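Local coordinates for tyrosinase (Aspergillus oryzae, PDB 6JU8), which probably oxidises L-tyrosine and L-dopa to L-dopaquinone with molecular oxygen at a dinuclear copper centre, the chemistry that opens melanin biosynthesis, at residues L43-E48 and N140-W145; T216-E221 and M360-V365; Q387-G392 and S446-E451. The protein carries 1 engineered substitution. One frame throughout, in Å; residues are numbered along the deposited sequence.

Interaction 1: residues L43-E48 and N140-W145; sequences LTLFVE and NEAKQW
Trp145 drives the edge of its indole against the face of Phe46 in an edge-to-face pair, the planes inclined at 58° and the centroids of the Phe46 ring and the six-membered ring of Trp145 5.2 Å apart. The leading atom is CZ2 of Trp145, which stands 3.9 Å above the Phe46 plane over the centre of the ring; NE1 is also close, 3.9 Å from Phe46 CD2. Nothing in the model accepts a hydrogen bond from this buried N-H. Trp145 is the first residue to leave helical geometry at the end of helix 135-144, and its CG lies anti to the backbone N (chi1 179°), which carries the indole across to helix 41-55. The contact is helix-to-helix packing, away from the copper site, between helix 41-55, early in the chain, and the C-terminal end of helix 135-144. Ile118 and Met122 of helix 103-129 also touch the indole, and Pro148 touches the Phe46 ring. Leu45 lays CD1 on helix 135-144 one turn before Trp145, 3.7 Å from Ala142 N and 3.9 Å from Ala142 CB. The carboxylate of neighbouring Glu141 is engaged by Gln42, from the first helix, through OE1.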
loop_
_atom_site.group_PDB
_atom_site.type_symbol
_atom_site.label_atom_id
_atom_site.label_comp_id
_atom_site.label_asym_id
_atom_site.label_seq_id
_atom_site.Cartn_x
_atom_site.Cartn_y
_atom_site.Cartn_z
ATOM N N LEU A 43 14.055 16.462 -10.691
ATOM C CA LEU A 43 12.979 15.526 -10.358
ATOM C C LEU A 43 12.098 15.236 -11.566
ATOM O O LEU A 43 11.713 14.082 -11.847
ATOM C CB LEU A 43 12.123 16.079 -9.217
ATOM C CG LEU A 43 10.890 15.259 -8.825
ATOM C CD1 LEU A 43 11.295 13.881 -8.308
ATOM C CD2 LEU A 43 10.089 15.988 -7.749
ATOM N N THR A 44 11.769 16.291 -12.319
ATOM C CA THR A 44 10.987 16.080 -13.538
ATOM C C THR A 44 11.730 15.220 -14.549
ATOM O O THR A 44 11.177 14.283 -15.132
ATOM C CB THR A 44 10.646 17.447 -14.149
ATOM O OG1 THR A 44 9.828 18.196 -13.239
ATOM C CG2 THR A 44 9.835 17.314 -15.447
ATOM N N LEU A 45 13.017 15.501 -14.765
ATOM C CA LEU A 45 13.815 14.717 -15.705
ATOM C C LEU A 45 13.845 13.246 -15.309
ATOM O O LEU A 45 13.724 12.332 -16.128
ATOM C CB LEU A 45 15.235 15.295 -15.731
ATOM C CG LEU A 45 15.433 16.602 -16.508
ATOM C CD1 LEU A 45 16.864 17.103 -16.309
ATOM C CD2 LEU A 45 15.051 16.422 -17.979
ATOM N N PHE A 46 14.041 12.992 -13.999
ATOM C CA PHE A 46 14.192 11.614 -13.548
ATOM C C PHE A 46 12.855 10.893 -13.702
ATOM O O PHE A 46 12.781 9.788 -14.248
ATOM C CB PHE A 46 14.721 11.580 -12.120
ATOM C CG PHE A 46 15.129 10.262 -11.524
ATOM C CD1 PHE A 46 15.200 9.081 -12.242
ATOM C CD2 PHE A 46 15.438 10.207 -10.149
ATOM C CE1 PHE A 46 15.577 7.866 -11.657
ATOM C CE2 PHE A 46 15.842 9.014 -9.575
ATOM C CZ PHE A 46 15.925 7.845 -10.315
ATOM N N VAL A 47 11.769 11.529 -13.260
ATOM C CA VAL A 47 10.444 10.905 -13.397
ATOM C C VAL A 47 10.078 10.659 -14.854
ATOM O O VAL A 47 9.613 9.576 -15.231
ATOM C CB VAL A 47 9.370 11.802 -12.727
ATOM C CG1 VAL A 47 7.976 11.335 -13.075
ATOM C CG2 VAL A 47 9.584 11.827 -11.220
ATOM N N GLU A 48 10.289 11.662 -15.712
ATOM C CA GLU A 48 9.856 11.532 -17.097
ATOM C C GLU A 48 10.740 10.532 -17.835
ATOM O O GLU A 48 10.218 9.729 -18.612
ATOM C CB GLU A 48 9.858 12.885 -17.813
ATOM C CG GLU A 48 8.860 13.886 -17.241
ATOM C CD GLU A 48 7.416 13.684 -17.631
ATOM O OE1 GLU A 48 7.086 12.752 -18.380
ATOM O OE2 GLU A 48 6.561 14.475 -17.184
ATOM N N ASN A 140 21.806 21.650 -18.543
ATOM C CA ASN A 140 22.698 21.811 -17.413
ATOM C C ASN A 140 22.286 20.913 -16.251
ATOM O O ASN A 140 23.107 20.282 -15.585
ATOM C CB ASN A 140 22.686 23.269 -16.937
ATOM C CG ASN A 140 23.621 23.435 -15.750
ATOM O OD1 ASN A 140 24.840 23.458 -15.943
ATOM N ND2 ASN A 140 23.069 23.537 -14.544
ATOM N N GLU A 141 20.972 20.874 -15.987
ATOM C CA GLU A 141 20.499 20.026 -14.884
ATOM C C GLU A 141 20.655 18.547 -15.200
ATOM O O GLU A 141 21.052 17.766 -14.330
ATOM C CB GLU A 141 19.049 20.363 -14.558
ATOM C CG GLU A 141 18.866 21.754 -13.991
ATOM C CD GLU A 141 19.171 21.909 -12.526
ATOM O OE1 GLU A 141 19.337 20.917 -11.788
ATOM O OE2 GLU A 141 19.232 23.067 -12.073
ATOM N N ALA A 142 20.385 18.105 -16.426
ATOM C CA ALA A 142 20.645 16.709 -16.764
ATOM C C ALA A 142 22.103 16.319 -16.614
ATOM O O ALA A 142 22.439 15.194 -16.222
ATOM C CB ALA A 142 20.237 16.434 -18.214
ATOM N N LYS A 143 22.996 17.220 -16.984
ATOM C CA LYS A 143 24.433 16.951 -16.922
ATOM C C LYS A 143 24.945 16.931 -15.493
ATOM O O LYS A 143 25.973 16.310 -15.193
ATOM C CB LYS A 143 25.184 18.008 -17.743
ATOM C CG LYS A 143 24.985 17.809 -19.242
ATOM C CD LYS A 143 25.657 18.949 -20.011
ATOM C CE LYS A 143 25.331 18.828 -21.497
ATOM N NZ LYS A 143 25.996 19.921 -22.263
ATOM N N GLN A 144 24.226 17.594 -14.590
ATOM C CA GLN A 144 24.610 17.579 -13.182
ATOM C C GLN A 144 23.987 16.383 -12.472
ATOM O O GLN A 144 24.499 15.905 -11.462
ATOM C CB GLN A 144 24.176 18.862 -12.489
ATOM C CG GLN A 144 25.218 19.962 -12.397
ATOM C CD GLN A 144 26.528 19.495 -11.782
ATOM O OE1 GLN A 144 26.637 19.052 -10.631
ATOM N NE2 GLN A 144 27.572 19.604 -12.579
ATOM N N TRP A 145 22.850 15.895 -12.941
ATOM C CA TRP A 145 22.138 14.808 -12.300
ATOM C C TRP A 145 22.949 13.523 -12.256
ATOM O O TRP A 145 23.590 13.166 -13.241
ATOM C CB TRP A 145 20.824 14.510 -13.019
ATOM C CG TRP A 145 20.068 13.372 -12.416
ATOM C CD1 TRP A 145 19.171 13.456 -11.379
ATOM C CD2 TRP A 145 20.143 11.998 -12.809
ATOM N NE1 TRP A 145 18.688 12.183 -11.122
ATOM C CE2 TRP A 145 19.263 11.285 -11.974
ATOM C CE3 TRP A 145 20.872 11.302 -13.793
ATOM C CZ2 TRP A 145 19.094 9.906 -12.105
ATOM C CZ3 TRP A 145 20.705 9.938 -13.915
ATOM C CH2 TRP A 145 19.820 9.257 -13.059
#

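Interaction 2: residues T216-E221 and M360-V365; sequences TSQKTE and MSSVPV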
loop_
_atom_site.group_PDB
_atom_site.type_symbol
_atom_site.label_atom_id
_atom_site.label_comp_id
_atom_site.label_asym_id
_atom_site.label_seq_id
_atom_site.Cartn_x
_atom_site.Cartn_y
_atom_site.Cartn_z
ATOM N N THR A 216 8.690 -16.912 -13.912
ATOM C CA THR A 216 8.119 -18.043 -13.191
ATOM C C THR A 216 7.994 -17.750 -11.703
ATOM O O THR A 216 8.538 -16.785 -11.192
ATOM C CB THR A 216 8.978 -19.306 -13.375
ATOM O OG1 THR A 216 10.261 -19.106 -12.788
ATOM C CG2 THR A 216 9.203 -19.590 -14.865
ATOM N N SER A 217 7.275 -18.629 -11.004
ATOM C CA SER A 217 7.433 -18.684 -9.555
ATOM C C SER A 217 8.909 -18.962 -9.234
ATOM O O SER A 217 9.691 -19.418 -10.075
ATOM C CB SER A 217 6.549 -19.740 -8.924
ATOM O OG SER A 217 6.871 -21.063 -9.333
ATOM N N GLN A 218 9.291 -18.636 -8.000
ATOM C CA GLN A 218 10.673 -18.728 -7.570
ATOM C C GLN A 218 10.772 -19.458 -6.240
ATOM O O GLN A 218 10.213 -19.058 -5.217
ATOM C CB GLN A 218 11.261 -17.317 -7.451
ATOM C CG GLN A 218 11.132 -16.506 -8.729
ATOM C CD GLN A 218 11.930 -17.051 -9.891
ATOM O OE1 GLN A 218 12.962 -17.715 -9.735
ATOM N NE2 GLN A 218 11.496 -16.725 -11.106
ATOM N N LYS A 219 11.460 -20.595 -6.221
ATOM C CA LYS A 219 11.479 -21.500 -5.071
ATOM C C LYS A 219 12.467 -20.952 -4.034
ATOM O O LYS A 219 13.581 -20.594 -4.404
ATOM C CB LYS A 219 11.839 -22.942 -5.422
ATOM C CG LYS A 219 11.569 -23.943 -4.293
ATOM C CD LYS A 219 12.063 -25.313 -4.683
ATOM C CE LYS A 219 11.360 -25.947 -5.863
ATOM N NZ LYS A 219 9.881 -25.966 -5.776
ATOM N N THR A 220 11.984 -20.870 -2.804
ATOM C CA THR A 220 12.752 -20.286 -1.708
ATOM C C THR A 220 12.582 -21.158 -0.475
ATOM O O THR A 220 11.572 -21.841 -0.342
ATOM C CB THR A 220 12.221 -18.879 -1.357
ATOM O OG1 THR A 220 13.019 -18.258 -0.344
ATOM C CG2 THR A 220 10.817 -18.963 -0.779
ATOM N N GLU A 221 13.537 -21.154 0.432
ATOM C CA GLU A 221 13.399 -21.898 1.677
ATOM C C GLU A 221 13.036 -20.944 2.818
ATOM O O GLU A 221 13.650 -19.884 2.991
ATOM C CB GLU A 221 14.697 -22.625 2.009
ATOM C CG GLU A 221 15.181 -23.617 0.975
ATOM C CD GLU A 221 14.284 -24.830 0.860
ATOM O OE1 GLU A 221 14.080 -25.543 1.860
ATOM O OE2 GLU A 221 13.760 -25.041 -0.249
ATOM N N MET A 360 11.871 -7.576 -3.588
ATOM C CA MET A 360 13.232 -7.261 -3.178
ATOM C C MET A 360 13.913 -8.381 -2.398
ATOM O O MET A 360 15.153 -8.391 -2.300
ATOM C CB MET A 360 13.310 -5.939 -2.405
ATOM C CG MET A 360 13.445 -4.738 -3.342
ATOM S SD MET A 360 15.130 -4.549 -3.998
ATOM C CE MET A 360 15.975 -3.942 -2.529
ATOM N N SER A 361 13.164 -9.320 -1.828
ATOM C CA SER A 361 13.845 -10.385 -1.068
ATOM C C SER A 361 14.254 -11.558 -1.929
ATOM O O SER A 361 14.890 -12.480 -1.408
ATOM C CB SER A 361 12.955 -10.912 0.061
ATOM O OG SER A 361 11.929 -11.719 -0.505
ATOM N N SER A 362 13.941 -11.535 -3.207
ATOM C CA SER A 362 14.157 -12.707 -4.056
ATOM C C SER A 362 15.111 -12.336 -5.179
ATOM O O SER A 362 14.805 -11.512 -6.057
ATOM C CB SER A 362 12.786 -13.137 -4.610
ATOM O OG SER A 362 12.970 -14.139 -5.589
ATOM N N VAL A 363 16.316 -12.916 -5.179
ATOM C CA VAL A 363 17.328 -12.543 -6.186
ATOM C C VAL A 363 16.772 -12.586 -7.596
ATOM O O VAL A 363 17.025 -11.645 -8.369
ATOM C CB VAL A 363 18.573 -13.440 -6.072
ATOM C CG1 VAL A 363 19.461 -13.348 -7.304
ATOM C CG2 VAL A 363 19.374 -13.026 -4.835
ATOM N N PRO A 364 16.031 -13.608 -8.025
ATOM C CA PRO A 364 15.575 -13.620 -9.410
ATOM C C PRO A 364 14.723 -12.430 -9.818
ATOM O O PRO A 364 14.670 -12.159 -11.020
ATOM C CB PRO A 364 14.772 -14.921 -9.520
ATOM C CG PRO A 364 15.297 -15.791 -8.418
ATOM C CD PRO A 364 15.708 -14.852 -7.313
ATOM N N VAL A 365 14.051 -11.725 -8.902
ATOM C CA VAL A 365 13.133 -10.669 -9.301
ATOM C C VAL A 365 13.357 -9.346 -8.595
ATOM O O VAL A 365 12.604 -8.397 -8.859
ATOM C CB VAL A 365 11.653 -11.101 -9.159
ATOM C CG1 VAL A 365 11.330 -12.241 -10.118
ATOM C CG2 VAL A 365 11.332 -11.477 -7.717
#
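Ser362 is the first residue of 360-365 to meet the 216-221 segment, its OG 4.1 Å from Gln218 CB in a loose van der Waals approach. The hydroxyl is placed there by a chi1 of 171°, with OG anti to the backbone N. Residues 362-365 form a type I beta turn, closed by Val365 N donating to Ser362 O at 3.0 Å, with Val363 and Pro364 at its corners. Val363 uses its backbone O for a weak hydrogen bond with ND1 of the copper ligand His71. Pro364 then makes the main contact. Its ring and the Gln218 side chain slide past each other in opposite directions, and the amide end lies alongside the CB-CG border of the proline. Gln218 OE1 is 3.3 Å from Pro364 CG, while Gln218 CD comes within 3.6 Å of Pro364 CB. A bend at chi2 (-65°) folds the amide back along its own segment, where NE2 donates to Thr216 O at 3.0 Å; that bond is bent, and the donor sits above the carbonyl plane. This internal bond helps to fix the rotation of the amide while its oxygen side faces the proline. Val365 finishes the contact more distantly, CG1 4.5 Å from Gln218 CG. The Pro364 side chain is about 9 Å from a bound copper ion, so this packing borders the dinuclear site of the central domain. Trp75 also touches Gln218, and Phe231 touches Ser362. The loop 360-365 runs between strand 356-357 and helix 371-389, with Met360 packed on helices 328-340 and 371-389, whereas Gln218 opens strand 218-222 of a two-stranded antiparallel sheet with strand 225-229.

Interaction 3: residues Q387-G392 and S446-E451; sequences QTVNSG and SRIRKE
Val389 and Ile448 meet methyl to methyl, Val389 CG1 3.7 Å from Ile448 CG2, in a small apolar contact between the C-terminal part of helix 371-389 and the first turn of helix 448-456. Helix 371-389 lies within the common central domain of tyrosinases and carries the copper ligand His376, well before the part described here; the shorter helix is the last of the modelled chain. Ile448 touches with two branches. While CG2 takes the valine, CD1 reaches Thr388, lying 3.8 Å from Thr388 CG2, and the side chains of the two residues cross at a slant. The reach of CD1 follows from an extended isoleucine chain, with chi1 at -168° and chi2 at 167°. Beside this pair, Arg449 brings its guanidinium to the valine: NH2 is 3.8 Å from Val389 CB, and NE is 4.2 Å from Val389 CG1. Its chain is extended from CG to NE, which carries the charged end over to the other helix although the side chain does not start out toward it. Two conformers of Arg449 are deposited, so this approach describes one of them. Ile448 is buried, whereas Arg449 forms an exposed border to the contact.

In the next shell, Thr388 turns its hydroxyl back to its own helix, OG1 hydrogen-bonded to Ala384 O, so that CG2 is the branch presented to Ile448. Trp432 and Thr442 also touch the threonine. Just after Val389, Asn390 has its ND2 hydrogen-bonded to Trp386 O, and its backbone N donates to Gln387 O at 3.2 Å.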
loop_
_atom_site.group_PDB
_atom_site.type_symbol
_atom_site.label_atom_id
_atom_site.label_comp_id
_atom_site.label_asym_id
_atom_site.label_seq_id
_atom_site.Cartn_x
_atom_site.Cartn_y
_atom_site.Cartn_z
ATOM N N GLN A 387 36.864 1.679 0.209
ATOM C CA GLN A 387 38.097 1.767 -0.585
ATOM C C GLN A 387 38.936 2.973 -0.153
ATOM O O GLN A 387 40.154 2.883 -0.055
ATOM C CB GLN A 387 37.791 1.895 -2.066
ATOM C CG GLN A 387 37.236 0.648 -2.745
ATOM C CD GLN A 387 36.987 0.980 -4.206
ATOM O OE1 GLN A 387 35.842 1.201 -4.619
ATOM N NE2 GLN A 387 38.046 1.074 -5.003
ATOM N N THR A 388 38.281 4.092 0.094
ATOM C CA THR A 388 38.974 5.326 0.470
ATOM C C THR A 388 39.792 5.152 1.739
ATOM O O THR A 388 40.913 5.664 1.814
ATOM C CB THR A 388 37.950 6.460 0.638
ATOM O OG1 THR A 388 37.320 6.728 -0.640
ATOM C CG2 THR A 388 38.608 7.747 1.089
ATOM N N VAL A 389 39.233 4.424 2.722
ATOM C CA VAL A 389 39.963 4.280 3.983
ATOM C C VAL A 389 40.709 2.953 4.085
ATOM O O VAL A 389 41.320 2.681 5.126
ATOM C CB VAL A 389 39.025 4.515 5.183
ATOM C CG1 VAL A 389 38.429 5.914 5.082
ATOM C CG2 VAL A 389 37.884 3.507 5.243
ATOM N N ASN A 390 40.743 2.172 3.007
ATOM C CA ASN A 390 41.509 0.923 2.920
ATOM C C ASN A 390 42.230 0.837 1.585
ATOM O O ASN A 390 42.106 -0.110 0.830
ATOM C CB ASN A 390 40.600 -0.291 3.109
ATOM C CG ASN A 390 40.036 -0.380 4.506
ATOM O OD1 ASN A 390 40.677 -0.864 5.434
ATOM N ND2 ASN A 390 38.833 0.152 4.679
ATOM N N SER A 391 43.010 1.888 1.295
ATOM C CA SER A 391 43.739 1.921 0.036
ATOM C C SER A 391 44.628 0.683 -0.100
ATOM O O SER A 391 45.300 0.288 0.857
ATOM C CB SER A 391 44.636 3.168 -0.042
ATOM O OG SER A 391 45.288 3.214 -1.299
ATOM N N GLY A 392 44.651 0.122 -1.297
ATOM C CA GLY A 392 45.500 -1.036 -1.524
ATOM C C GLY A 392 44.827 -2.371 -1.274
ATOM O O GLY A 392 45.357 -3.392 -1.715
ATOM N N SER A 446 40.341 14.027 4.118
ATOM C CA SER A 446 40.582 14.503 5.465
ATOM C C SER A 446 39.319 14.504 6.322
ATOM O O SER A 446 39.407 14.630 7.543
ATOM C CB SER A 446 41.127 15.946 5.449
ATOM O OG SER A 446 42.399 16.006 4.828
ATOM N N ARG A 447 38.169 14.436 5.672
ATOM C CA ARG A 447 36.887 14.616 6.344
ATOM C C ARG A 447 36.162 13.297 6.528
ATOM O O ARG A 447 35.211 13.184 7.304
ATOM C CB ARG A 447 36.039 15.562 5.474
ATOM C CG ARG A 447 34.781 16.102 6.182
ATOM C CD ARG A 447 34.212 17.194 5.281
ATOM N NE ARG A 447 32.966 17.773 5.799
ATOM C CZ ARG A 447 32.582 18.992 5.452
ATOM N NH1 ARG A 447 33.285 19.740 4.618
ATOM N NH2 ARG A 447 31.462 19.477 5.935
ATOM N N ILE A 448 36.554 12.273 5.765
ATOM C CA ILE A 448 35.688 11.093 5.659
ATOM C C ILE A 448 35.480 10.374 6.973
ATOM O O ILE A 448 34.358 9.899 7.250
ATOM C CB ILE A 448 36.168 10.160 4.534
ATOM C CG1 ILE A 448 35.113 9.090 4.221
ATOM C CG2 ILE A 448 37.521 9.525 4.774
ATOM C CD1 ILE A 448 35.376 8.342 2.948
ATOM N N ARG A 449 36.510 10.236 7.804
ATOM C CA ARG A 449 36.335 9.447 9.033
ATOM C C ARG A 449 35.388 10.149 9.985
ATOM O O ARG A 449 34.550 9.562 10.667
ATOM C CB ARG A 449 37.702 9.130 9.640
ATOM C CG ARG A 449 38.522 8.211 8.733
ATOM C CD ARG A 449 39.629 7.543 9.547
ATOM N NE ARG A 449 40.020 6.278 8.944
ATOM C CZ ARG A 449 39.659 5.077 9.389
ATOM N NH1 ARG A 449 38.883 4.950 10.459
ATOM N NH2 ARG A 449 40.079 3.998 8.753
ATOM N N LYS A 450 35.476 11.481 10.036
ATOM C CA LYS A 450 34.551 12.288 10.820
ATOM C C LYS A 450 33.122 12.163 10.299
ATOM O O LYS A 450 32.170 12.006 11.073
ATOM C CB LYS A 450 34.980 13.754 10.808
ATOM N N GLU A 451 32.944 12.240 8.974
ATOM C CA GLU A 451 31.607 12.131 8.402
ATOM C C GLU A 451 31.003 10.762 8.682
ATOM O O GLU A 451 29.819 10.659 8.984
ATOM C CB GLU A 451 31.659 12.436 6.905
ATOM C CG GLU A 451 30.277 12.502 6.285
ATOM C CD GLU A 451 30.203 13.125 4.901
ATOM O OE1 GLU A 451 31.174 13.799 4.465
ATOM O OE2 GLU A 451 29.124 12.978 4.274
#

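In the fold
From the N terminus, interaction 1 comes first: helix 41-55 meets the end of helix 135-144, closing a loop of 91 residues that includes the copper ligands His71, His98 and His107. Interaction 2 then closes 138 residues, bringing loop 360-365 to strand 218-222; His332 and His336 fall inside it. The last copper ligand, His376, follows before interaction 3, which closes 53 residues between helix 371-389 and the last helix of the modelled chain, 448-456. The three loops are in series, neither nesting nor crossing. Their centres are 30 to 36 Å apart, and interaction 2 lies across the chain's centre from both others. It borders the dicopper site; interactions 1 and 3 lie away from it.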